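Local atomic coordinates of fructose-bisphosphate aldolase class I (Thermoproteus tenax, PDB entry 1W8S), a protein that belongs to the class I aldolases of the DeoC/LacD family, enzymes built on a TIM-barrel fold. Residues E[110-115]-E[144-149]. The protein carries 2 engineered substitutions. Numbering follows the deposited sequence.
Sequences GYTIYP and ESFPRG. Engineered in segment 144-149: E144 (natural residue Trp), F146 (natural residue Tyr). With FBP (1,6-di-O-phosphono-beta-D-fructofuranose), chain O.
The Y114 ring and the guanidinium of R148 run side by side in the same direction, their planes 31° apart, so that CD1 of Y114 sits over one face of the guanidinium while Y114 CE1 comes 3.5 Å from R148 NH1. At its own edge the Y114 ring meets F146 O, which lies near the ring plane 3.2 Å from Y114 CD1; a polarised C-H suits that carbonyl. The engineered F146 turns its ring edge, at CZ, to O2 of 1,6-di-O-phosphono-beta-D-fructofuranose and takes T112 CG2 obliquely at CD2, 4.0 Å away. With chi1 at -169°, CG of R148 lies opposite the backbone N, and the bend at chi3 brings the guanidinium beside the tyrosine. Its edge faces the ligand phosphate: NH2 makes a weak bond of 2.8 Å to FBP O6P, while NE forms a salt bridge with E155. Strands 108-113 and 141-145 pair in parallel within a beta-alpha-beta unit of the barrel. I113 is bound through both of its backbone polar atoms, its N by E144 O at 2.8 Å and its O by F146 N at 3.0 Å. Beyond the strands R148 N still bonds to P115 O, 3.0 Å away, where the prolines, lacking an N-H of their own, pack CG to CG. I113 and S145 lie on the face covered by helices: the small serine reaches A164 O, and the branched I113 packs on L127 of helix 120-137 and I167 of helix 158-171. On the opposite face T112 OG1 donates to OE2 of the engineered E144, a doubtful bond because OE2 is uncertainly placed; K78 and K177 make long, weak ion pairs with this carboxylate. E155, through its salt bridge to R148 NE, and the tyrosine alongside probably limit the rotation of the guanidinium beside the phosphate.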
loop_
_atom_site.group_PDB
_atom_site.type_symbol
_atom_site.label_atom_id
_atom_site.label_comp_id
_atom_site.label_asym_id
_atom_site.label_seq_id
_atom_site.Cartn_x
_atom_site.Cartn_y
_atom_site.Cartn_z
ATOM N N GLY E 110 23.818 -2.953 1.592
ATOM C CA GLY E 110 23.579 -2.891 0.162
ATOM C C GLY E 110 22.117 -2.958 -0.172
ATOM O O GLY E 110 21.321 -3.613 0.489
ATOM N N TYR E 111 21.743 -2.275 -1.236
ATOM C CA TYR E 111 20.360 -2.235 -1.695
ATOM C C TYR E 111 20.308 -2.100 -3.222
ATOM O O TYR E 111 20.907 -1.181 -3.796
ATOM C CB TYR E 111 19.570 -1.093 -1.036
ATOM C CG TYR E 111 18.073 -1.149 -1.257
ATOM C CD1 TYR E 111 17.264 -1.889 -0.420
ATOM C CD2 TYR E 111 17.447 -0.426 -2.305
ATOM C CE1 TYR E 111 15.872 -1.918 -0.596
ATOM C CE2 TYR E 111 16.095 -0.470 -2.499
ATOM C CZ TYR E 111 15.300 -1.231 -1.662
ATOM O OH TYR E 111 13.948 -1.240 -1.865
ATOM N N THR E 112 19.623 -3.034 -3.858
ATOM C CA THR E 112 19.434 -3.005 -5.315
ATOM C C THR E 112 18.284 -2.131 -5.749
ATOM O O THR E 112 17.182 -2.178 -5.163
ATOM C CB THR E 112 19.245 -4.435 -5.839
ATOM O OG1 THR E 112 20.446 -5.170 -5.595
ATOM C CG2 THR E 112 19.116 -4.441 -7.349
ATOM N N ILE E 113 18.530 -1.312 -6.780
ATOM C CA ILE E 113 17.454 -0.585 -7.425
ATOM C C ILE E 113 17.442 -0.941 -8.904
ATOM O O ILE E 113 18.495 -1.252 -9.476
ATOM C CB ILE E 113 17.557 0.924 -7.227
ATOM C CG1 ILE E 113 18.897 1.478 -7.782
ATOM C CG2 ILE E 113 17.382 1.296 -5.769
ATOM C CD1 ILE E 113 18.972 2.980 -7.830
ATOM N N TYR E 114 16.241 -0.923 -9.494
ATOM C CA TYR E 114 16.043 -1.160 -10.934
ATOM C C TYR E 114 15.359 0.059 -11.576
ATOM O O TYR E 114 14.151 0.056 -11.839
ATOM C CB TYR E 114 15.201 -2.407 -11.205
ATOM C CG TYR E 114 15.722 -3.664 -10.565
ATOM C CD1 TYR E 114 16.946 -4.181 -10.894
ATOM C CD2 TYR E 114 14.958 -4.354 -9.611
ATOM C CE1 TYR E 114 17.420 -5.359 -10.283
ATOM C CE2 TYR E 114 15.441 -5.523 -8.993
ATOM C CZ TYR E 114 16.657 -6.009 -9.337
ATOM O OH TYR E 114 17.110 -7.167 -8.754
ATOM N N PRO E 115 16.127 1.106 -11.815
ATOM C CA PRO E 115 15.613 2.268 -12.542
ATOM C C PRO E 115 14.970 1.862 -13.842
ATOM O O PRO E 115 15.454 0.952 -14.533
ATOM C CB PRO E 115 16.852 3.119 -12.764
ATOM C CG PRO E 115 17.767 2.747 -11.689
ATOM C CD PRO E 115 17.511 1.294 -11.411
ATOM N N GLU E 144 23.266 -0.683 -5.459
ATOM C CA GLU E 144 23.494 -1.558 -6.608
ATOM C C GLU E 144 22.470 -1.117 -7.643
ATOM O O GLU E 144 21.288 -1.364 -7.491
ATOM C CB GLU E 144 23.339 -3.022 -6.138
ATOM C CG GLU E 144 23.925 -3.185 -4.721
ATOM C CD GLU E 144 23.743 -4.547 -4.045
ATOM O OE1 GLU E 144 24.756 -5.123 -3.513
ATOM O OE2 GLU E 144 22.565 -5.002 -3.967
ATOM N N SER E 145 22.929 -0.375 -8.647
ATOM C CA SER E 145 22.048 0.329 -9.572
ATOM C C SER E 145 22.069 -0.362 -10.917
ATOM O O SER E 145 23.073 -0.252 -11.674
ATOM C CB SER E 145 22.533 1.767 -9.724
ATOM O OG SER E 145 21.581 2.573 -10.422
ATOM N N PHE E 146 20.970 -1.050 -11.213
ATOM C CA PHE E 146 20.834 -1.922 -12.393
ATOM C C PHE E 146 19.546 -1.609 -13.105
ATOM O O PHE E 146 18.525 -2.277 -12.877
ATOM C CB PHE E 146 20.788 -3.395 -11.991
ATOM C CG PHE E 146 22.032 -3.906 -11.325
ATOM C CD1 PHE E 146 23.291 -3.668 -11.858
ATOM C CD2 PHE E 146 21.939 -4.645 -10.148
ATOM C CE1 PHE E 146 24.435 -4.161 -11.254
ATOM C CE2 PHE E 146 23.070 -5.130 -9.526
ATOM C CZ PHE E 146 24.342 -4.886 -10.089
ATOM N N PRO E 147 19.558 -0.597 -13.969
ATOM C CA PRO E 147 18.376 -0.285 -14.777
ATOM C C PRO E 147 17.874 -1.485 -15.512
ATOM O O PRO E 147 18.643 -2.239 -16.100
ATOM C CB PRO E 147 18.884 0.809 -15.748
ATOM C CG PRO E 147 20.000 1.473 -14.999
ATOM C CD PRO E 147 20.636 0.383 -14.193
ATOM N N ARG E 148 16.564 -1.683 -15.453
ATOM C CA ARG E 148 15.937 -2.879 -15.960
ATOM C C ARG E 148 14.455 -2.635 -15.956
ATOM O O ARG E 148 13.923 -2.148 -14.961
ATOM C CB ARG E 148 16.234 -4.065 -15.038
ATOM C CG ARG E 148 15.862 -5.402 -15.579
ATOM C CD ARG E 148 16.378 -6.534 -14.727
ATOM N NE ARG E 148 17.842 -6.574 -14.763
ATOM C CZ ARG E 148 18.603 -7.174 -13.853
ATOM N NH1 ARG E 148 18.059 -7.755 -12.795
ATOM N NH2 ARG E 148 19.933 -7.153 -13.980
ATOM N N GLY E 149 13.787 -3.056 -17.030
ATOM C CA GLY E 149 12.361 -2.805 -17.234
ATOM C C GLY E 149 12.202 -1.477 -17.932
ATOM O O GLY E 149 13.196 -0.852 -18.314
HETATM P P1 FBP O . 28.642 -11.498 -10.134
HETATM O O1P FBP O . 28.473 -12.965 -10.050
HETATM O O2P FBP O . 30.116 -11.004 -10.247
HETATM O O3P FBP O . 27.875 -10.858 -11.295
HETATM O O1 FBP O . 28.071 -10.907 -8.767
HETATM C C1 FBP O . 27.966 -9.515 -8.564
HETATM C C2 FBP O . 26.481 -9.124 -8.534
HETATM O O2 FBP O . 26.351 -7.690 -8.404
HETATM C C3 FBP O . 25.678 -9.804 -7.417
HETATM O O3 FBP O . 25.838 -9.230 -6.129
HETATM C C4 FBP O . 24.259 -9.672 -7.966
HETATM O O4 FBP O . 23.323 -10.606 -7.455
HETATM C C5 FBP O . 24.487 -9.929 -9.449
HETATM O O5 FBP O . 25.820 -9.482 -9.749
HETATM C C6 FBP O . 23.447 -9.192 -10.286
HETATM O O6 FBP O . 23.751 -9.373 -11.658
HETATM P P2 FBP O . 22.660 -9.991 -12.681
HETATM O O4P FBP O . 23.430 -10.844 -13.661
HETATM O O5P FBP O . 21.584 -10.741 -11.894
HETATM O O6P FBP O . 22.053 -8.878 -13.555
#